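Local coordinates for coenzyme Q-binding protein COQ10 START domain-containing protein (Deinococcus radiodurans R1, PDB 3GGN) that is of unknown function, though this part of it is a START-like domain that may bind coenzyme Q, a lipid or a similar hydrophobic molecule, at residues 30-35 with 138-143; 50-53 with 58-61; 64-69 with 73-78; 104-109 with 131-136. All coordinates share one frame; numbering follows the deposited sequence.

Contact 1 (30-35 with 138-143); sequences PLLMTH and MRFKRE
L32 and F140 make the buried, tightly packed half of this contact: methyl CD2 of the leucine reaches the CD1 corner of the phenyl ring at 3.5 Å and also touches CE1. With CG anti to the backbone N (chi1 175°), F140 swings its ring from its helix toward the short helix that carries L32. Both side chains suit a place without polar partners: W23 of helix 16-24 meets F140 edge-to-face and also packs on L32.

The pairing joins the short helix 29-32 to the long C-terminal helix 130-146, the helix that lies against the curved antiparallel sheet in the helix-grip fold of the Bet v 1 and START-like families.

On the other flank the contact turns polar and wet. R139 bends its chain at chi3 (-73°), and the T34 methyl CG2 still touches the guanidinium edge closely, 3.2 Å from NH2. The looseness lies beside it, where a water takes a hydrogen bond from R139 NH1 (2.6 Å) and gives one to L31 O (2.7 Å), spanning a gap that arginine and carbonyl do not close directly. R139 is paired chiefly with D136 through NH2; E143 OE2, one turn on, makes only a long salt bridge of 3.7 Å to R139 NH1. Beyond this polar side stands the second subunit, whose E143 packs on L31 and whose R142 packs on T34.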
loop_
_atom_site.group_PDB
_atom_site.type_symbol
_atom_site.label_atom_id
_atom_site.label_comp_id
_atom_site.label_asym_id
_atom_site.label_seq_id
_atom_site.Cartn_x
_atom_site.Cartn_y
_atom_site.Cartn_z
ATOM N N PRO B 30 3.746 7.416 -5.984
ATOM C CA PRO B 30 2.791 7.781 -4.927
ATOM C C PRO B 30 2.361 6.603 -4.047
ATOM O O PRO B 30 1.843 6.800 -2.948
ATOM C CB PRO B 30 1.625 8.371 -5.711
ATOM C CG PRO B 30 2.315 9.031 -6.864
ATOM C CD PRO B 30 3.307 7.956 -7.285
ATOM N N LEU B 31 2.557 5.384 -4.542
ATOM C CA LEU B 31 2.206 4.188 -3.778
ATOM C C LEU B 31 3.354 3.911 -2.808
ATOM O O LEU B 31 3.142 3.436 -1.689
ATOM C CB LEU B 31 2.005 2.993 -4.721
ATOM C CG LEU B 31 0.801 3.070 -5.673
ATOM C CD1 LEU B 31 0.945 2.056 -6.802
ATOM C CD2 LEU B 31 -0.487 2.829 -4.893
ATOM N N LEU B 32 4.570 4.232 -3.244
ATOM C CA LEU B 32 5.772 4.039 -2.434
ATOM C C LEU B 32 5.953 5.184 -1.437
ATOM O O LEU B 32 6.208 4.950 -0.255
ATOM C CB LEU B 32 7.015 3.948 -3.332
ATOM C CG LEU B 32 7.077 2.794 -4.338
ATOM C CD1 LEU B 32 8.340 2.911 -5.189
ATOM C CD2 LEU B 32 7.054 1.474 -3.591
ATOM N N MET B 33 5.838 6.418 -1.922
ATOM C CA MET B 33 5.976 7.606 -1.077
ATOM C C MET B 33 4.578 8.217 -0.960
ATOM O O MET B 33 4.126 8.943 -1.843
ATOM C CB MET B 33 6.940 8.607 -1.721
ATOM C CG MET B 33 8.233 7.986 -2.204
ATOM S SD MET B 33 9.527 9.182 -2.590
ATOM C CE MET B 33 10.718 8.685 -1.406
ATOM N N THR B 34 3.906 7.929 0.146
ATOM C CA THR B 34 2.539 8.393 0.347
ATOM C C THR B 34 2.297 9.894 0.470
ATOM O O THR B 34 1.158 10.339 0.340
ATOM C CB THR B 34 1.900 7.664 1.545
ATOM O OG1 THR B 34 2.665 7.907 2.730
ATOM C CG2 THR B 34 1.863 6.173 1.275
ATOM N N HIS B 35 3.339 10.683 0.704
ATOM C CA HIS B 35 3.143 12.130 0.808
ATOM C C HIS B 35 2.893 12.749 -0.570
ATOM O O HIS B 35 2.425 13.884 -0.677
ATOM C CB HIS B 35 4.351 12.806 1.469
ATOM C CG HIS B 35 5.662 12.490 0.819
ATOM N ND1 HIS B 35 6.192 11.217 0.792
ATOM C CD2 HIS B 35 6.563 13.287 0.196
ATOM C CE1 HIS B 35 7.366 11.244 0.183
ATOM N NE2 HIS B 35 7.614 12.488 -0.187
ATOM N N MET B 138 8.538 0.012 5.126
ATOM C CA MET B 138 8.223 -1.280 5.730
ATOM C C MET B 138 7.138 -1.997 4.919
ATOM O O MET B 138 7.204 -3.211 4.708
ATOM C CB MET B 138 7.784 -1.097 7.186
ATOM C CG MET B 138 8.919 -0.686 8.112
ATOM S SD MET B 138 8.388 -0.377 9.814
ATOM C CE MET B 138 8.771 -1.952 10.578
ATOM N N ARG B 139 6.142 -1.252 4.450
ATOM C CA ARG B 139 5.100 -1.875 3.650
ATOM C C ARG B 139 5.699 -2.385 2.341
ATOM O O ARG B 139 5.369 -3.480 1.882
ATOM C CB ARG B 139 3.953 -0.888 3.391
ATOM C CG ARG B 139 3.135 -0.618 4.659
ATOM C CD ARG B 139 1.816 0.115 4.414
ATOM N NE ARG B 139 2.010 1.522 4.080
ATOM C CZ ARG B 139 2.138 1.979 2.841
ATOM N NH1 ARG B 139 2.080 1.136 1.818
ATOM N NH2 ARG B 139 2.339 3.273 2.626
ATOM N N PHE B 140 6.588 -1.592 1.753
ATOM C CA PHE B 140 7.260 -1.964 0.511
ATOM C C PHE B 140 8.043 -3.261 0.723
ATOM O O PHE B 140 8.081 -4.129 -0.152
ATOM C CB PHE B 140 8.206 -0.835 0.077
ATOM C CG PHE B 140 9.041 -1.164 -1.133
ATOM C CD1 PHE B 140 8.440 -1.518 -2.338
ATOM C CD2 PHE B 140 10.435 -1.084 -1.075
ATOM C CE1 PHE B 140 9.220 -1.787 -3.475
ATOM C CE2 PHE B 140 11.215 -1.347 -2.197
ATOM C CZ PHE B 140 10.601 -1.701 -3.405
ATOM N N LYS B 141 8.666 -3.389 1.891
ATOM C CA LYS B 141 9.428 -4.588 2.225
ATOM C C LYS B 141 8.492 -5.796 2.315
ATOM O O LYS B 141 8.714 -6.819 1.678
ATOM C CB LYS B 141 10.140 -4.396 3.564
ATOM C CG LYS B 141 10.857 -5.638 4.075
ATOM C CD LYS B 141 11.525 -5.340 5.411
ATOM C CE LYS B 141 12.437 -6.477 5.841
ATOM N NZ LYS B 141 11.705 -7.757 5.927
ATOM N N ARG B 142 7.440 -5.665 3.117
ATOM C CA ARG B 142 6.470 -6.742 3.290
ATOM C C ARG B 142 5.842 -7.159 1.970
ATOM O O ARG B 142 5.727 -8.349 1.676
ATOM C CB ARG B 142 5.367 -6.301 4.256
ATOM C CG ARG B 142 4.182 -7.257 4.359
ATOM C CD ARG B 142 3.147 -6.712 5.339
ATOM N NE ARG B 142 1.943 -7.539 5.384
ATOM C CZ ARG B 142 0.931 -7.433 4.531
ATOM N NH1 ARG B 142 0.964 -6.520 3.563
ATOM N NH2 ARG B 142 -0.099 -8.262 4.626
ATOM N N GLU B 143 5.434 -6.174 1.178
ATOM C CA GLU B 143 4.799 -6.440 -0.105
ATOM C C GLU B 143 5.715 -7.193 -1.052
ATOM O O GLU B 143 5.297 -8.157 -1.698
ATOM C CB GLU B 143 4.338 -5.127 -0.738
ATOM C CG GLU B 143 3.122 -4.534 -0.042
ATOM C CD GLU B 143 2.769 -3.146 -0.538
ATOM O OE1 GLU B 143 2.761 -2.934 -1.770
ATOM O OE2 GLU B 143 2.492 -2.270 0.309
HETATM O O HOH W 1 1.158 2.595 -0.084
#

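Contact 2 (50-53 with 58-61)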
loop_
_atom_site.group_PDB
_atom_site.type_symbol
_atom_site.label_atom_id
_atom_site.label_comp_id
_atom_site.label_asym_id
_atom_site.label_seq_id
_atom_site.Cartn_x
_atom_site.Cartn_y
_atom_site.Cartn_z
ATOM N N THR B 50 3.248 16.485 -7.794
ATOM C CA THR B 50 2.135 17.146 -7.123
ATOM C C THR B 50 1.875 16.552 -5.738
ATOM O O THR B 50 1.939 15.338 -5.558
ATOM C CB THR B 50 0.843 17.003 -7.949
ATOM O OG1 THR B 50 1.090 17.417 -9.299
ATOM C CG2 THR B 50 -0.276 17.859 -7.359
ATOM N N VAL B 51 1.584 17.422 -4.773
ATOM C CA VAL B 51 1.282 17.016 -3.401
ATOM C C VAL B 51 0.030 17.746 -2.905
ATOM O O VAL B 51 -0.326 18.795 -3.423
ATOM C CB VAL B 51 2.433 17.349 -2.431
ATOM C CG1 VAL B 51 3.638 16.472 -2.724
ATOM C CG2 VAL B 51 2.790 18.827 -2.547
ATOM N N GLU B 52 -0.623 17.182 -1.893
ATOM C CA GLU B 52 -1.832 17.770 -1.320
ATOM C C GLU B 52 -1.546 18.947 -0.392
ATOM O O GLU B 52 -0.987 18.777 0.691
ATOM C CB GLU B 52 -2.619 16.700 -0.563
ATOM C CG GLU B 52 -3.433 15.800 -1.468
ATOM C CD GLU B 52 -4.565 16.545 -2.143
ATOM O OE1 GLU B 52 -5.494 16.982 -1.431
ATOM O OE2 GLU B 52 -4.526 16.702 -3.382
ATOM N N ALA B 53 -1.939 20.142 -0.819
ATOM C CA ALA B 53 -1.724 21.346 -0.026
ATOM C C ALA B 53 -2.906 21.604 0.905
ATOM O O ALA B 53 -4.042 21.243 0.596
ATOM C CB ALA B 53 -1.511 22.544 -0.944
ATOM N N GLY B 58 -4.671 23.774 -1.832
ATOM C CA GLY B 58 -5.407 22.628 -2.343
ATOM C C GLY B 58 -4.510 21.577 -2.972
ATOM O O GLY B 58 -4.637 20.386 -2.683
ATOM N N THR B 59 -3.604 22.016 -3.839
ATOM C CA THR B 59 -2.676 21.116 -4.517
ATOM C C THR B 59 -1.502 21.919 -5.070
ATOM O O THR B 59 -1.698 22.910 -5.771
ATOM C CB THR B 59 -3.358 20.384 -5.693
ATOM O OG1 THR B 59 -4.780 20.537 -5.597
ATOM C CG2 THR B 59 -3.023 18.902 -5.656
ATOM N N VAL B 60 -0.284 21.492 -4.751
ATOM C CA VAL B 60 0.918 22.173 -5.221
ATOM C C VAL B 60 1.755 21.245 -6.100
ATOM O O VAL B 60 2.052 20.114 -5.715
ATOM C CB VAL B 60 1.782 22.649 -4.036
ATOM C CG1 VAL B 60 3.067 23.293 -4.546
ATOM C CG2 VAL B 60 0.991 23.631 -3.186
ATOM N N SER B 61 2.134 21.730 -7.278
ATOM C CA SER B 61 2.933 20.938 -8.205
ATOM C C SER B 61 4.143 21.704 -8.725
ATOM O O SER B 61 4.189 22.933 -8.700
ATOM C CB SER B 61 2.072 20.458 -9.384
ATOM O OG SER B 61 1.821 21.494 -10.313
#
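V51 and V60 are held by a reciprocal pair of backbone bonds, V51 N to V60 O at 2.9 Å and V60 N to V51 O at 3.0 Å, both nearly straight. They form the hydrogen-bonded pair of a beta hairpin, in which strands 46-52 and 59-70 run antiparallel at the protein surface. Toward the connecting loop the ladder frays: A53 N reaches G58 O by a weak, bent bond of 3.3 Å. G58 has backbone angles (159°/-48°) at which any CB would press on the carbonyl oxygen of the preceding residue, so glycine fits this end of the loop.

Beyond the ladder the side chains divide between two faces. V51 and V60 share one, where V60 CG2 also meets A53 CB just past the strand end; beta-branched valines suit extended strands and supply methyls to this partly exposed side. T50, T59 and S61 share the other with E52, whose carboxylate lies alongside T59 and is bound to R37 on the adjoining strand 36-41. With a glycine in place of T50, S61 CB and T59 CG2 would probably lose their neighbour on this face. T50 turns CG2 anti to the backbone N, toward T59 CG2 at 3.4 Å, an apparent tightness that depends on a nearly eclipsed T59 (chi1 -14°), while T50 OG1 lies 3.2 Å from S61 CB.

Contact 3 (64-69 with 73-78)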
loop_
_atom_site.group_PDB
_atom_site.type_symbol
_atom_site.label_atom_id
_atom_site.label_comp_id
_atom_site.label_asym_id
_atom_site.label_seq_id
_atom_site.Cartn_x
_atom_site.Cartn_y
_atom_site.Cartn_z
ATOM N N ALA B 64 10.288 18.516 -12.125
ATOM C CA ALA B 64 11.550 17.984 -11.632
ATOM C C ALA B 64 12.259 17.220 -12.748
ATOM O O ALA B 64 11.679 16.962 -13.805
ATOM C CB ALA B 64 11.303 17.066 -10.448
ATOM N N GLU B 65 13.516 16.865 -12.508
ATOM C CA GLU B 65 14.295 16.119 -13.490
ATOM C C GLU B 65 15.140 15.044 -12.805
ATOM O O GLU B 65 15.579 15.222 -11.672
ATOM C CB GLU B 65 15.215 17.073 -14.263
ATOM C CG GLU B 65 16.516 17.403 -13.549
ATOM C CD GLU B 65 17.385 18.410 -14.307
ATOM O OE1 GLU B 65 17.359 18.422 -15.560
ATOM O OE2 GLU B 65 18.106 19.185 -13.639
ATOM N N LEU B 66 15.356 13.922 -13.486
ATOM C CA LEU B 66 16.195 12.866 -12.939
ATOM C C LEU B 66 17.630 13.360 -13.097
ATOM O O LEU B 66 18.000 13.817 -14.171
ATOM C CB LEU B 66 16.030 11.566 -13.735
ATOM C CG LEU B 66 14.691 10.833 -13.658
ATOM C CD1 LEU B 66 14.646 9.716 -14.697
ATOM C CD2 LEU B 66 14.506 10.278 -12.262
ATOM N N THR B 67 18.431 13.283 -12.038
ATOM C CA THR B 67 19.820 13.718 -12.133
ATOM C C THR B 67 20.741 12.501 -12.220
ATOM O O THR B 67 21.935 12.628 -12.489
ATOM C CB THR B 67 20.234 14.560 -10.914
ATOM O OG1 THR B 67 19.335 15.664 -10.767
ATOM C CG2 THR B 67 21.635 15.112 -11.106
ATOM N N ALA B 68 20.174 11.324 -11.984
ATOM C CA ALA B 68 20.935 10.079 -12.033
ATOM C C ALA B 68 19.978 8.901 -12.121
ATOM O O ALA B 68 19.004 8.817 -11.370
ATOM C CB ALA B 68 21.813 9.936 -10.788
ATOM N N ASP B 69 20.253 8.007 -13.058
ATOM C CA ASP B 69 19.440 6.822 -13.243
ATOM C C ASP B 69 20.353 5.695 -13.686
ATOM O O ASP B 69 20.605 5.506 -14.883
ATOM C CB ASP B 69 18.346 7.068 -14.282
ATOM C CG ASP B 69 17.512 5.828 -14.549
ATOM O OD1 ASP B 69 17.384 4.986 -13.630
ATOM O OD2 ASP B 69 16.982 5.696 -15.671
ATOM N N LYS B 73 20.871 0.373 -9.446
ATOM C CA LYS B 73 21.807 0.953 -8.479
ATOM C C LYS B 73 21.336 2.223 -7.789
ATOM O O LYS B 73 21.406 2.342 -6.563
ATOM C CB LYS B 73 23.149 1.271 -9.146
ATOM C CG LYS B 73 24.079 0.095 -9.383
ATOM C CD LYS B 73 25.419 0.616 -9.916
ATOM C CE LYS B 73 26.487 -0.467 -9.988
ATOM N NZ LYS B 73 26.199 -1.493 -11.026
ATOM N N ARG B 74 20.879 3.185 -8.578
ATOM C CA ARG B 74 20.450 4.447 -8.004
ATOM C C ARG B 74 19.573 5.287 -8.906
ATOM O O ARG B 74 19.669 5.228 -10.129
ATOM C CB ARG B 74 21.671 5.274 -7.624
ATOM C CG ARG B 74 22.547 5.604 -8.806
ATOM C CD ARG B 74 23.085 7.020 -8.714
ATOM N NE ARG B 74 23.902 7.223 -7.525
ATOM C CZ ARG B 74 24.401 8.399 -7.168
ATOM N NH1 ARG B 74 24.165 9.475 -7.915
ATOM N NH2 ARG B 74 25.122 8.504 -6.063
ATOM N N ILE B 75 18.728 6.090 -8.270
ATOM C CA ILE B 75 17.837 7.002 -8.963
ATOM C C ILE B 75 17.863 8.280 -8.132
ATOM O O ILE B 75 17.685 8.228 -6.919
ATOM C CB ILE B 75 16.393 6.475 -9.000
ATOM C CG1 ILE B 75 16.359 5.053 -9.584
ATOM C CG2 ILE B 75 15.533 7.426 -9.829
ATOM C CD1 ILE B 75 14.967 4.434 -9.629
ATOM N N ALA B 76 18.117 9.413 -8.775
ATOM C CA ALA B 76 18.163 10.700 -8.080
ATOM C C ALA B 76 17.386 11.730 -8.884
ATOM O O ALA B 76 17.385 11.696 -10.120
ATOM C CB ALA B 76 19.615 11.158 -7.898
ATOM N N TRP B 77 16.728 12.643 -8.176
ATOM C CA TRP B 77 15.935 13.682 -8.815
ATOM C C TRP B 77 15.988 15.001 -8.051
ATOM O O TRP B 77 16.340 15.036 -6.870
ATOM C CB TRP B 77 14.486 13.217 -8.932
ATOM C CG TRP B 77 13.808 13.027 -7.622
ATOM C CD1 TRP B 77 13.092 13.961 -6.919
ATOM C CD2 TRP B 77 13.759 11.821 -6.853
ATOM N NE1 TRP B 77 12.596 13.404 -5.765
ATOM C CE2 TRP B 77 12.990 12.091 -5.700
ATOM C CE3 TRP B 77 14.292 10.532 -7.028
ATOM C CZ2 TRP B 77 12.737 11.120 -4.721
ATOM C CZ3 TRP B 77 14.040 9.562 -6.051
ATOM C CH2 TRP B 77 13.268 9.866 -4.915
ATOM N N ARG B 78 15.637 16.085 -8.732
ATOM C CA ARG B 78 15.632 17.394 -8.100
ATOM C C ARG B 78 14.688 18.347 -8.816
ATOM O O ARG B 78 14.523 18.291 -10.038
ATOM C CB ARG B 78 17.040 17.992 -8.079
ATOM C CG ARG B 78 17.564 18.387 -9.443
ATOM C CD ARG B 78 19.033 18.757 -9.367
ATOM N NE ARG B 78 19.591 19.045 -10.681
ATOM C CZ ARG B 78 20.893 19.069 -10.941
ATOM N NH1 ARG B 78 21.764 18.818 -9.972
ATOM N NH2 ARG B 78 21.324 19.334 -12.169
HETATM O O HOH W 2 19.674 15.313 -7.842
#
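E65 and R78 form a hydrogen-bonded antiparallel pair, L66 faces W77 in the next non-hydrogen-bonded pair, and then the register slips by one, because T67 and A68 both face A76. At the slip A76 O accepts two N-H groups, T67 N at 2.7 Å from above the carbonyl plane and A68 N by a weak 3.4 Å bond; A68 O repays with a bond from A76 N.

On the outward face, E65 and R78 run side by side. The extended arginine brings NE to E65 OE2 at 3.3 Å, a weak hydrogen bond within a salt bridge, with the oxygen at the guanidinium edge and the two planes 51° apart. T67 crosses R78 at about a right angle and sets OG1 over one guanidinium face, offset toward the rim; the angle is too poor for a hydrogen bond to NE. These long side chains suit a place near solvent. The small A68 and A76 pack methyl to methyl, their CB atoms 3.8 Å apart, and A68 CB leaves room for R74, whose NH1 meets it at the guanidinium edge.

The inward face is mostly apolar, with D69 at its end. L66 CD2 touches I75 CG2 at 3.9 Å, and I75 continues onto W23 of helix 16-24. W77 carries its indole away from L66, to stack on W49. D69, beside I75, is bound by Y20 and R24, so its carboxylate is satisfied.

Two residues on one strand opposite a single residue on its antiparallel neighbour make a classic beta bulge; here it marks the corner at T67, in the curved antiparallel sheet of the START-like helix-grip fold.

Contact 4 (104-109 with 131-136)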
loop_
_atom_site.group_PDB
_atom_site.type_symbol
_atom_site.label_atom_id
_atom_site.label_comp_id
_atom_site.label_asym_id
_atom_site.label_seq_id
_atom_site.Cartn_x
_atom_site.Cartn_y
_atom_site.Cartn_z
ATOM N N VAL B 104 17.714 -0.845 0.546
ATOM C CA VAL B 104 17.193 0.318 -0.157
ATOM C C VAL B 104 17.364 1.518 0.760
ATOM O O VAL B 104 16.846 1.525 1.874
ATOM C CB VAL B 104 15.691 0.150 -0.487
ATOM C CG1 VAL B 104 15.148 1.421 -1.122
ATOM C CG2 VAL B 104 15.495 -1.034 -1.425
ATOM N N VAL B 105 18.099 2.526 0.299
ATOM C CA VAL B 105 18.329 3.723 1.100
ATOM C C VAL B 105 17.622 4.901 0.434
ATOM O O VAL B 105 17.830 5.173 -0.750
ATOM C CB VAL B 105 19.852 4.014 1.232
ATOM C CG1 VAL B 105 20.088 5.214 2.132
ATOM C CG2 VAL B 105 20.562 2.790 1.790
ATOM N N VAL B 106 16.763 5.581 1.188
ATOM C CA VAL B 106 16.014 6.710 0.647
ATOM C C VAL B 106 16.341 7.993 1.394
ATOM O O VAL B 106 16.331 8.019 2.625
ATOM C CB VAL B 106 14.482 6.461 0.736
ATOM C CG1 VAL B 106 13.714 7.653 0.173
ATOM C CG2 VAL B 106 14.116 5.201 -0.017
ATOM N N ARG B 107 16.642 9.051 0.640
ATOM C CA ARG B 107 16.950 10.355 1.210
ATOM C C ARG B 107 16.141 11.422 0.472
ATOM O O ARG B 107 16.297 11.600 -0.742
ATOM C CB ARG B 107 18.445 10.672 1.095
ATOM C CG ARG B 107 18.820 11.996 1.755
ATOM C CD ARG B 107 20.312 12.280 1.699
ATOM N NE ARG B 107 20.648 13.496 2.439
ATOM C CZ ARG B 107 21.880 13.980 2.565
ATOM N NH1 ARG B 107 22.904 13.354 2.001
ATOM N NH2 ARG B 107 22.090 15.093 3.253
ATOM N N LEU B 108 15.276 12.120 1.206
ATOM C CA LEU B 108 14.429 13.161 0.632
ATOM C C LEU B 108 14.626 14.487 1.350
ATOM O O LEU B 108 14.783 14.527 2.577
ATOM C CB LEU B 108 12.957 12.767 0.750
ATOM C CG LEU B 108 12.594 11.342 0.330
ATOM C CD1 LEU B 108 11.150 11.063 0.735
ATOM C CD2 LEU B 108 12.796 11.172 -1.175
ATOM N N THR B 109 14.619 15.569 0.578
ATOM C CA THR B 109 14.770 16.911 1.134
ATOM C C THR B 109 13.677 17.786 0.524
ATOM O O THR B 109 13.432 17.732 -0.677
ATOM C CB THR B 109 16.148 17.526 0.791
ATOM O OG1 THR B 109 16.206 17.819 -0.612
ATOM C CG2 THR B 109 17.268 16.559 1.143
ATOM N N GLN B 131 8.479 9.338 10.017
ATOM C CA GLN B 131 7.666 8.206 10.434
ATOM C C GLN B 131 6.857 7.696 9.235
ATOM O O GLN B 131 6.654 6.489 9.070
ATOM C CB GLN B 131 6.723 8.605 11.570
ATOM C CG GLN B 131 5.887 7.449 12.110
ATOM C CD GLN B 131 6.728 6.321 12.684
ATOM O OE1 GLN B 131 6.852 5.248 12.082
ATOM N NE2 GLN B 131 7.313 6.558 13.856
ATOM N N GLN B 132 6.403 8.616 8.391
ATOM C CA GLN B 132 5.622 8.229 7.221
ATOM C C GLN B 132 6.527 7.464 6.251
ATOM O O GLN B 132 6.130 6.437 5.700
ATOM C CB GLN B 132 5.011 9.470 6.557
ATOM C CG GLN B 132 4.275 9.197 5.249
ATOM C CD GLN B 132 2.984 10.001 5.099
ATOM O OE1 GLN B 132 2.955 11.214 5.308
ATOM N NE2 GLN B 132 1.910 9.320 4.725
ATOM N N LEU B 133 7.748 7.956 6.055
ATOM C CA LEU B 133 8.686 7.277 5.168
ATOM C C LEU B 133 8.965 5.871 5.709
ATOM O O LEU B 133 8.923 4.896 4.954
ATOM C CB LEU B 133 9.997 8.068 5.044
ATOM C CG LEU B 133 11.040 7.491 4.068
ATOM C CD1 LEU B 133 10.488 7.483 2.646
ATOM C CD2 LEU B 133 12.316 8.321 4.122
ATOM N N ARG B 134 9.239 5.761 7.011
ATOM C CA ARG B 134 9.499 4.452 7.622
ATOM C C ARG B 134 8.362 3.479 7.310
ATOM O O ARG B 134 8.599 2.364 6.847
ATOM C CB ARG B 134 9.649 4.568 9.146
ATOM C CG ARG B 134 9.699 3.206 9.873
ATOM C CD ARG B 134 10.861 2.364 9.384
ATOM N NE ARG B 134 12.132 2.989 9.725
ATOM C CZ ARG B 134 12.617 3.048 10.959
ATOM N NH1 ARG B 134 11.939 2.511 11.965
ATOM N NH2 ARG B 134 13.769 3.666 11.192
ATOM N N ASP B 135 7.127 3.905 7.558
ATOM C CA ASP B 135 5.966 3.065 7.290
ATOM C C ASP B 135 5.907 2.653 5.815
ATOM O O ASP B 135 5.678 1.483 5.504
ATOM C CB ASP B 135 4.663 3.788 7.667
ATOM C CG ASP B 135 4.554 4.074 9.162
ATOM O OD1 ASP B 135 5.179 3.342 9.960
ATOM O OD2 ASP B 135 3.829 5.025 9.539
ATOM N N ASP B 136 6.099 3.614 4.913
ATOM C CA ASP B 136 6.070 3.329 3.478
ATOM C C ASP B 136 7.111 2.269 3.097
ATOM O O ASP B 136 6.832 1.344 2.311
ATOM C CB ASP B 136 6.338 4.603 2.666
ATOM C CG ASP B 136 5.211 5.624 2.761
ATOM O OD1 ASP B 136 4.080 5.264 3.159
ATOM O OD2 ASP B 136 5.457 6.797 2.407
#
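L133 projects from helix 130-146 onto V106 and L108 of strand 102-111, the meeting of long C-terminal helix and curved antiparallel sheet that gives the helix-grip fold of START-like domains its name. Leucine suits the task: the backbones stay well apart, the nearest CA atoms of V106 and L133 being 8.6 Å from each other, and a flexible apolar chain has to span the distance.

At CB the side chain is only setting out. The bond from CA is directed at the strand, but L133 CB is still 6.1 Å from V106 CG1. CG stands anti to the backbone N (chi1 -177°), carrying the branch on toward the strand, yet L133 CG too stops short of touching, at 4.7 Å from V106 CG1. At the fork both methyls approach the valine at nearly the same distance, L133 CD2 coming to 4.2 Å from V106 CG1, while CD1 rests over the two strand side chains and meets L108 as well. The L133 side chain also packs on V6 and D8 of strand 4-12, so one residue lies over two neighbouring strands.

The strand residues fit by alternation. V106 and L108, two positions apart, face the helix, and R107 between them turns the other way, toward solvent. Branched V106 also suits an extended strand and packs on V91 and W23, and M33 lies against both V106 and L108. Each contact is a plain van der Waals one: L133 CD1 lies 4.1 Å from V106 CG1 and 4.1 Å from L108 CD1.

How the contacts relate
Contact 4 is the buried one, purely apolar, where helix 130-146 meets the sheet. Contact 1 uses the same helix further along but is only partly buried, mixing a leucine-phenylalanine pair with water and charge; the two are joined by D136, which probably accepts a hydrogen bond from T34 N. Contacts 2 and 3 are hairpins sharing strand 59-70. Contact 2 lies at the surface, its centre about 17 Å from the chain's centre, whereas contact 3 has one face turned inward. W77 of contact 3 reaches L108 of contact 4, and H35 of contact 1 packs on V51 of contact 2. Backbone ladders carry the contacts within the sheet; side-chain packing carries those under the helix.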